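Local coordinates for protein endonuclease 8-like L720 (Acanthamoeba polyphaga mimivirus, PDB 4MB7) that belongs to the endonuclease VIII-like family, joining an N-terminal two-sheet beta domain to a helical H2TH domain and a C-terminal zinc site, at residues N18-S23 against D38-K43; C192-L197 against D209-S214. All blocks are in the same frame, centred on the assembly; numbering follows the deposited sequence.

Interaction 1. Residues N18-S23 against D38-K43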
ATOM      1  N   ASN A  18      -1.306 -17.289  14.946  1.00 20.17           N
ATOM      2  CA  ASN A  18      -1.519 -18.262  16.024  1.00 25.56           C
ATOM      3  C   ASN A  18      -0.405 -18.345  17.070  1.00 28.31           C
ATOM      4  O   ASN A  18      -0.448 -19.193  17.962  1.00 33.98           O
ATOM      5  CB  ASN A  18      -1.853 -19.657  15.478  1.00 29.00           C
ATOM      6  CG  ASN A  18      -3.123 -19.668  14.655  1.00 31.24           C
ATOM      7  OD1 ASN A  18      -4.082 -18.961  14.964  1.00 51.82           O
ATOM      8  ND2 ASN A  18      -3.137 -20.469  13.596  1.00 41.97           N
ATOM      9  N   HIS A  19       0.583 -17.462  16.972  1.00 26.63           N
ATOM     10  CA  HIS A  19       1.663 -17.437  17.955  1.00 32.67           C
ATOM     11  C   HIS A  19       1.466 -16.350  19.009  1.00 29.53           C
ATOM     12  O   HIS A  19       0.828 -15.328  18.754  1.00 25.25           O
ATOM     13  CB  HIS A  19       3.026 -17.299  17.270  1.00 25.39           C
ATOM     14  CG  HIS A  19       3.449 -18.530  16.530  1.00 21.85           C
ATOM     15  ND1 HIS A  19       4.010 -19.620  17.161  1.00 25.14           N
ATOM     16  CD2 HIS A  19       3.379 -18.850  15.216  1.00 22.43           C
ATOM     17  CE1 HIS A  19       4.275 -20.554  16.267  1.00 29.85           C
ATOM     18  NE2 HIS A  19       3.902 -20.113  15.079  1.00 34.95           N
ATOM     19  N   ARG A  20       2.019 -16.588  20.193  1.00 17.76           N
ATOM     20  CA  ARG A  20       1.817 -15.711  21.340  1.00 21.38           C
ATOM     21  C   ARG A  20       2.932 -14.683  21.473  1.00 26.73           C
ATOM     22  O   ARG A  20       4.104 -14.994  21.265  1.00 18.79           O
ATOM     23  CB  ARG A  20       1.728 -16.546  22.621  1.00 24.82           C
ATOM     24  CG  ARG A  20       1.511 -15.738  23.889  1.00 25.95           C
ATOM     25  CD  ARG A  20       1.322 -16.650  25.093  1.00 40.64           C
ATOM     26  NE  ARG A  20       2.374 -17.659  25.179  1.00 36.82           N
ATOM     27  CZ  ARG A  20       3.549 -17.468  25.769  1.00 41.65           C
ATOM     28  NH1 ARG A  20       3.831 -16.300  26.331  1.00 54.72           N
ATOM     29  NH2 ARG A  20       4.444 -18.445  25.796  1.00 46.55           N
ATOM     30  N   ILE A  21       2.562 -13.455  21.825  1.00 18.35           N
ATOM     31  CA  ILE A  21       3.546 -12.414  22.088  1.00 18.11           C
ATOM     32  C   ILE A  21       4.184 -12.612  23.459  1.00 19.90           C
ATOM     33  O   ILE A  21       3.510 -12.539  24.486  1.00 24.51           O
ATOM     34  CB  ILE A  21       2.919 -11.011  22.017  1.00 17.68           C
ATOM     35  CG1 ILE A  21       2.441 -10.718  20.592  1.00 15.84           C
ATOM     36  CG2 ILE A  21       3.920  -9.959  22.475  1.00 19.68           C
ATOM     37  CD1 ILE A  21       1.660  -9.426  20.458  1.00 18.93           C
ATOM     38  N   VAL A  22       5.487 -12.863  23.465  1.00 20.73           N
ATOM     39  CA  VAL A  22       6.221 -13.069  24.709  1.00 26.12           C
ATOM     40  C   VAL A  22       6.761 -11.744  25.236  1.00 22.21           C
ATOM     41  O   VAL A  22       6.677 -11.455  26.429  1.00 31.78           O
ATOM     42  CB  VAL A  22       7.376 -14.072  24.519  1.00 26.82           C
ATOM     43  CG1 VAL A  22       8.280 -14.092  25.743  1.00 55.49           C
ATOM     44  CG2 VAL A  22       6.824 -15.459  24.236  1.00 31.27           C
ATOM     45  N   SER A  23       7.311 -10.938  24.335  1.00 27.07           N
ATOM     46  CA  SER A  23       7.785  -9.609  24.690  1.00 27.47           C
ATOM     47  C   SER A  23       7.523  -8.636  23.546  1.00 20.66           C
ATOM     48  O   SER A  23       7.448  -9.035  22.385  1.00 21.54           O
ATOM     49  CB  SER A  23       9.277  -9.637  25.045  1.00 30.76           C
ATOM     50  OG  SER A  23      10.061 -10.053  23.945  1.00 42.08           O
ATOM     51  N   ASP A  38       1.372 -11.502  25.944  1.00 20.04           N
ATOM     52  CA  ASP A  38       0.600 -12.749  25.926  1.00 20.66           C
ATOM     53  C   ASP A  38      -0.647 -12.721  25.040  1.00 23.59           C
ATOM     54  O   ASP A  38      -1.458 -13.645  25.071  1.00 20.29           O
ATOM     55  CB  ASP A  38       0.246 -13.209  27.346  1.00 28.69           C
ATOM     56  CG  ASP A  38       1.470 -13.580  28.157  1.00 59.18           C
ATOM     57  OD1 ASP A  38       2.440 -14.102  27.563  1.00 37.54           O
ATOM     58  OD2 ASP A  38       1.466 -13.346  29.383  1.00 56.57           O
ATOM     59  N   TYR A  39      -0.794 -11.664  24.249  1.00 21.02           N
ATOM     60  CA  TYR A  39      -1.827 -11.644  23.222  1.00 19.87           C
ATOM     61  C   TYR A  39      -1.460 -12.623  22.111  1.00 18.59           C
ATOM     62  O   TYR A  39      -0.288 -12.946  21.922  1.00 19.04           O
ATOM     63  CB  TYR A  39      -2.004 -10.235  22.653  1.00 18.71           C
ATOM     64  CG  TYR A  39      -3.120  -9.446  23.301  1.00 19.72           C
ATOM     65  CD1 TYR A  39      -2.962  -8.881  24.560  1.00 21.28           C
ATOM     66  CD2 TYR A  39      -4.332  -9.263  22.648  1.00 19.16           C
ATOM     67  CE1 TYR A  39      -3.982  -8.158  25.153  1.00 22.29           C
ATOM     68  CE2 TYR A  39      -5.356  -8.542  23.232  1.00 20.12           C
ATOM     69  CZ  TYR A  39      -5.176  -7.992  24.485  1.00 23.28           C
ATOM     70  OH  TYR A  39      -6.194  -7.272  25.071  1.00 22.71           O
ATOM     71  N   ILE A  40      -2.469 -13.093  21.384  1.00 21.68           N
ATOM     72  CA  ILE A  40      -2.267 -14.051  20.307  1.00 22.94           C
ATOM     73  C   ILE A  40      -2.508 -13.394  18.952  1.00 19.25           C
ATOM     74  O   ILE A  40      -3.491 -12.675  18.773  1.00 19.16           O
ATOM     75  CB  ILE A  40      -3.231 -15.245  20.438  1.00 23.99           C
ATOM     76  CG1 ILE A  40      -3.141 -15.860  21.836  1.00 35.41           C
ATOM     77  CG2 ILE A  40      -2.944 -16.290  19.368  1.00 28.52           C
ATOM     78  CD1 ILE A  40      -1.799 -16.459  22.146  1.00 37.68           C
ATOM     79  N   ILE A  41      -1.607 -13.637  18.004  1.00 19.74           N
ATOM     80  CA  ILE A  41      -1.811 -13.182  16.633  1.00 20.47           C
ATOM     81  C   ILE A  41      -2.910 -14.014  15.985  1.00 19.31           C
ATOM     82  O   ILE A  41      -2.712 -15.187  15.674  1.00 25.32           O
ATOM     83  CB  ILE A  41      -0.523 -13.287  15.799  1.00 18.88           C
ATOM     84  CG1 ILE A  41       0.553 -12.357  16.363  1.00 24.48           C
ATOM     85  CG2 ILE A  41      -0.801 -12.957  14.339  1.00 19.75           C
ATOM     86  CD1 ILE A  41       1.835 -12.342  15.555  1.00 27.16           C
ATOM     87  N   ARG A  42      -4.072 -13.403  15.792  1.00 17.60           N
ATOM     88  CA  ARG A  42      -5.216 -14.107  15.231  1.00 15.76           C
ATOM     89  C   ARG A  42      -5.214 -14.100  13.706  1.00 25.23           C
ATOM     90  O   ARG A  42      -5.484 -15.123  13.077  1.00 24.57           O
ATOM     91  CB  ARG A  42      -6.524 -13.507  15.759  1.00 19.39           C
ATOM     92  CG  ARG A  42      -7.786 -14.104  15.148  1.00 26.16           C
ATOM     93  CD  ARG A  42      -7.864 -15.609  15.377  1.00 33.59           C
ATOM     94  NE  ARG A  42      -9.053 -16.191  14.759  1.00 45.60           N
ATOM     95  CZ  ARG A  42      -9.107 -16.632  13.506  1.00 55.31           C
ATOM     96  NH1 ARG A  42      -8.037 -16.560  12.727  1.00 44.30           N
ATOM     97  NH2 ARG A  42     -10.233 -17.147  13.031  1.00 41.73           N
ATOM     98  N   LYS A  43      -4.899 -12.951  13.114  1.00 19.78           N
ATOM     99  CA  LYS A  43      -4.994 -12.800  11.665  1.00 31.95           C
ATOM    100  C   LYS A  43      -4.212 -11.597  11.134  1.00 26.71           C
ATOM    101  O   LYS A  43      -4.151 -10.550  11.777  1.00 18.74           O
ATOM    102  CB  LYS A  43      -6.467 -12.680  11.252  1.00 26.21           C
ATOM    103  CG  LYS A  43      -6.711 -12.694   9.753  1.00 37.96           C
TER

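Interaction 2. Residues C192-L197 against D209-S214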
ATOM      1  N   CYS A 192       0.359   4.335 -21.328  1.00 26.16           N
ATOM      2  CA  CYS A 192      -0.894   4.603 -22.022  1.00 32.63           C
ATOM      3  C   CYS A 192      -0.876   5.934 -22.769  1.00 27.56           C
ATOM      4  O   CYS A 192      -1.905   6.370 -23.282  1.00 27.64           O
ATOM      5  CB  CYS A 192      -2.063   4.578 -21.036  1.00 23.99           C
ATOM      6  SG  CYS A 192      -2.234   3.022 -20.135  1.00 29.36           S
ATOM      7  N   LYS A 193       0.292   6.571 -22.817  1.00 24.71           N
ATOM      8  CA  LYS A 193       0.473   7.831 -23.539  1.00 29.86           C
ATOM      9  C   LYS A 193      -0.511   8.910 -23.097  1.00 27.17           C
ATOM     10  O   LYS A 193      -1.054   9.646 -23.920  1.00 29.70           O
ATOM     11  CB  LYS A 193       0.375   7.602 -25.052  1.00 33.30           C
ATOM     12  CG  LYS A 193       1.529   6.793 -25.625  1.00 28.35           C
ATOM     13  CD  LYS A 193       1.226   6.292 -27.030  1.00 28.92           C
ATOM     14  CE  LYS A 193       0.913   7.437 -27.978  1.00 29.35           C
ATOM     15  NZ  LYS A 193       2.049   8.392 -28.122  1.00 30.96           N
ATOM     16  N   ILE A 194      -0.740   8.997 -21.792  1.00 28.76           N
ATOM     17  CA  ILE A 194      -1.660   9.984 -21.241  1.00 28.96           C
ATOM     18  C   ILE A 194      -0.905  11.039 -20.440  1.00 44.37           C
ATOM     19  O   ILE A 194      -0.087  10.711 -19.580  1.00 30.83           O
ATOM     20  CB  ILE A 194      -2.718   9.322 -20.337  1.00 34.64           C
ATOM     21  CG1 ILE A 194      -3.546   8.315 -21.138  1.00 31.37           C
ATOM     22  CG2 ILE A 194      -3.620  10.375 -19.702  1.00 27.76           C
ATOM     23  CD1 ILE A 194      -4.624   7.633 -20.327  1.00 38.36           C
ATOM     24  N   LEU A 195      -1.176  12.308 -20.732  1.00 29.83           N
ATOM     25  CA  LEU A 195      -0.544  13.410 -20.014  1.00 35.15           C
ATOM     26  C   LEU A 195      -1.063  13.461 -18.580  1.00 31.41           C
ATOM     27  O   LEU A 195      -2.272  13.459 -18.358  1.00 30.87           O
ATOM     28  CB  LEU A 195      -0.825  14.736 -20.722  1.00 35.19           C
ATOM     29  CG  LEU A 195      -0.001  15.945 -20.271  1.00 42.44           C
ATOM     30  CD1 LEU A 195       1.461  15.767 -20.654  1.00 43.41           C
ATOM     31  CD2 LEU A 195      -0.562  17.232 -20.857  1.00 54.33           C
ATOM     32  N   PRO A 196      -0.145  13.495 -17.600  1.00 34.59           N
ATOM     33  CA  PRO A 196      -0.517  13.521 -16.179  1.00 43.03           C
ATOM     34  C   PRO A 196      -1.385  14.722 -15.818  1.00 46.12           C
ATOM     35  O   PRO A 196      -2.162  14.652 -14.867  1.00 32.04           O
ATOM     36  CB  PRO A 196       0.835  13.618 -15.469  1.00 33.35           C
ATOM     37  CG  PRO A 196       1.798  13.005 -16.418  1.00 41.28           C
ATOM     38  CD  PRO A 196       1.313  13.400 -17.782  1.00 38.79           C
ATOM     39  N   LEU A 197      -1.258  15.804 -16.580  1.00 42.07           N
ATOM     40  CA  LEU A 197      -1.997  17.032 -16.305  1.00 55.61           C
ATOM     41  C   LEU A 197      -3.411  17.002 -16.880  1.00 42.99           C
ATOM     42  O   LEU A 197      -4.204  17.912 -16.638  1.00 41.89           O
ATOM     43  CB  LEU A 197      -1.234  18.240 -16.851  1.00 49.31           C
ATOM     44  CG  LEU A 197       0.165  18.455 -16.269  1.00 64.75           C
ATOM     45  CD1 LEU A 197       0.917  19.523 -17.046  1.00 81.65           C
ATOM     46  CD2 LEU A 197       0.074  18.824 -14.797  1.00 57.13           C
ATOM     47  N   ASP A 209      -9.898   2.074 -19.219  1.00 26.20           N
ATOM     48  CA  ASP A 209      -9.711   0.632 -19.227  1.00 37.38           C
ATOM     49  C   ASP A 209      -8.241   0.344 -19.490  1.00 29.87           C
ATOM     50  O   ASP A 209      -7.655  -0.560 -18.897  1.00 22.62           O
ATOM     51  CB  ASP A 209     -10.584  -0.016 -20.302  1.00 37.04           C
ATOM     52  CG  ASP A 209     -10.436  -1.524 -20.344  1.00 66.85           C
ATOM     53  OD1 ASP A 209     -11.088  -2.210 -19.529  1.00 44.76           O
ATOM     54  OD2 ASP A 209      -9.671  -2.025 -21.193  1.00 36.21           O
ATOM     55  N   CYS A 210      -7.649   1.143 -20.373  1.00 22.21           N
ATOM     56  CA  CYS A 210      -6.238   1.020 -20.712  1.00 23.75           C
ATOM     57  C   CYS A 210      -5.348   1.262 -19.492  1.00 26.53           C
ATOM     58  O   CYS A 210      -4.384   0.532 -19.263  1.00 23.37           O
ATOM     59  CB  CYS A 210      -5.881   2.000 -21.828  1.00 29.06           C
ATOM     60  SG  CYS A 210      -4.289   1.693 -22.613  1.00 39.93           S
ATOM     61  N   LEU A 211      -5.681   2.289 -18.713  1.00 21.42           N
ATOM     62  CA  LEU A 211      -4.929   2.623 -17.503  1.00 24.71           C
ATOM     63  C   LEU A 211      -4.970   1.509 -16.462  1.00 18.84           C
ATOM     64  O   LEU A 211      -3.954   1.186 -15.845  1.00 21.53           O
ATOM     65  CB  LEU A 211      -5.451   3.921 -16.883  1.00 24.16           C
ATOM     66  CG  LEU A 211      -4.806   5.223 -17.358  1.00 52.60           C
ATOM     67  CD1 LEU A 211      -5.447   6.420 -16.671  1.00 28.35           C
ATOM     68  CD2 LEU A 211      -3.308   5.192 -17.097  1.00 31.38           C
ATOM     69  N   CYS A 212      -6.149   0.929 -16.267  1.00 20.41           N
ATOM     70  CA  CYS A 212      -6.317  -0.141 -15.290  1.00 23.19           C
ATOM     71  C   CYS A 212      -5.537  -1.388 -15.687  1.00 19.86           C
ATOM     72  O   CYS A 212      -4.930  -2.041 -14.841  1.00 21.23           O
ATOM     73  CB  CYS A 212      -7.797  -0.476 -15.104  1.00 27.71           C
ATOM     74  SG  CYS A 212      -8.762   0.875 -14.397  1.00 37.10           S
ATOM     75  N   ASN A 213      -5.555  -1.717 -16.974  1.00 19.04           N
ATOM     76  CA  ASN A 213      -4.791  -2.855 -17.471  1.00 19.54           C
ATOM     77  C   ASN A 213      -3.293  -2.625 -17.311  1.00 23.61           C
ATOM     78  O   ASN A 213      -2.549  -3.538 -16.953  1.00 18.84           O
ATOM     79  CB  ASN A 213      -5.128  -3.143 -18.935  1.00 21.23           C
ATOM     80  CG  ASN A 213      -6.528  -3.711 -19.112  1.00 27.54           C
ATOM     81  OD1 ASN A 213      -7.368  -3.124 -19.788  1.00 40.20           O
ATOM     82  ND2 ASN A 213      -6.777  -4.863 -18.508  1.00 32.73           N
ATOM     83  N   SER A 214      -2.862  -1.396 -17.572  1.00 19.75           N
ATOM     84  CA  SER A 214      -1.460  -1.025 -17.440  1.00 19.55           C
ATOM     85  C   SER A 214      -1.000  -1.115 -15.991  1.00 18.16           C
ATOM     86  O   SER A 214       0.069  -1.652 -15.705  1.00 18.10           O
ATOM     87  CB  SER A 214      -1.228   0.390 -17.973  1.00 20.36           C
ATOM     88  OG  SER A 214       0.120   0.787 -17.790  1.00 24.15           O
TER

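Interaction 1. Residues N18-S23 against D38-K43
A single antiparallel beta bridge, with Arg20 and Ile40 as its non-hydrogen-bonded pair, brings residues 18-21 alongside residues 38-41. Backbone bonds lie on both sides of that pair: Ile21 N donates to Tyr39 O at 2.9 Å, almost straight, with 174° at the hydrogen, and Ile41 N donates to His19 O at 3.1 Å. Beyond them two more backbone bonds extend the pairing: Asn18 N to Ile41 O at 2.6 Å and Asp38 N to Ile21 O at 2.8 Å. Asn18 and Asp38, at the two ends, both have positive phi, and their CB bonds point away from the partner segment. Arg20 CA adds a CA-H...O contact to the Tyr39 oxygen already held by Ile21 N.

The fold here is the beta sandwich of this family's N-terminal domain: 21-25 is an outermost strand of one four-stranded sheet and 40-47 of the other, so the bridge joins two sheet margins. Each strand then pairs with its own sheet at a classic bulge, Val22 and Ser23 facing Gln92, Arg42 and Lys43 facing Met54. Ile21 and Ile41 both pack on Leu93.

Arg20 and Ile40 carry side-chain contact along with Asp38. Arg20 starts with CG anti to the backbone N (chi1 -180°) and bends at chi3, which sets NH1 beside Asp38 OD1 in a salt bridge of 2.9 Å. The two side chains run side by side, pointing the same way, with guanidinium and carboxylate planes 54° apart, and the oxygen is approached nearly along its C-O axis. Behind the charges, Arg20 CB rests on Ile40 CD1 at 3.6 Å. Asp94 receives bonds from Arg20 N and His19 ND1.

Interaction 2. Residues C192-L197 against D209-S214
The carbonyl oxygen of Cys210 accepts the helical bond from Ser214 N at 3.0 Å, and the thiol sulfur of Cys192 settles against that same oxygen, Cys192 SG to Cys210 O being 3.4 Å. Both segments belong to the H2TH domain: residues 192-197 begin the loop that leaves helix 182-191, and residues 209-214 are a piece of the long helix 205-230. The first helix ends in a Schellman motif, with Lys193 at positive phi as its C-prime residue and Ile194 N bonded back to Leu189 O. That reversal leaves the CB bonds of Cys192 and Ile194 pointing at the long helix while Lys193 turns outward, its NZ bonded to the backbone oxygen of the zinc ligand Cys271.

No hydrogen bond crosses between the segments; sulfur and branched carbons do the touching. Cys192 SG sits beside its own backbone N (chi1 -58°) and meets Cys210 SG at 3.5 Å, well beyond disulfide length, so the two sulfurs are in contact without being bonded. Leu211 splits its fork between the two loop residues. Its CD2 lies 3.9 Å from Cys192 SG, while CG and CD1 receive the tip of Ile194. Ile194 is extended at chi2 (-179°), which carries CD1 out to meet Leu211 tip to tip, 3.8 Å from its CG. Leu189 of the first helix touches both Ile194 and Leu211, and Ile167 covers Leu211 further, so this apolar patch is buried among helices.

At its other end the patch meets Ser214, whose OG is hydrogen-bonded to Asp191 OD2, next in sequence to Cys192. With the hydroxyl so engaged, it is Ser214 CB that presses on Cys192 SG, at 3.6 Å.

Overall arrangement
From the N terminus, helix 5-13 comes first, and interaction 1 follows at once: it closes the loop that holds helix 27-32, bringing the outermost strands 21-25 and 40-47 of the two beta sheets together. The chain then completes both sheets before entering the helical part, where interaction 2 closes a second, shorter loop between the end of helix 182-191 and helix 205-230. The two loops follow in series, neither nested nor crossing. The centres of interactions 1 and 2 are 44 Å apart and the nearest atoms of interactions 1 and 2 about 27 Å apart, on opposite sides of the chain's centre. Each therefore ties up its own region, the sandwich or the H2TH domain, the latter near the zinc-bearing C-terminal segment.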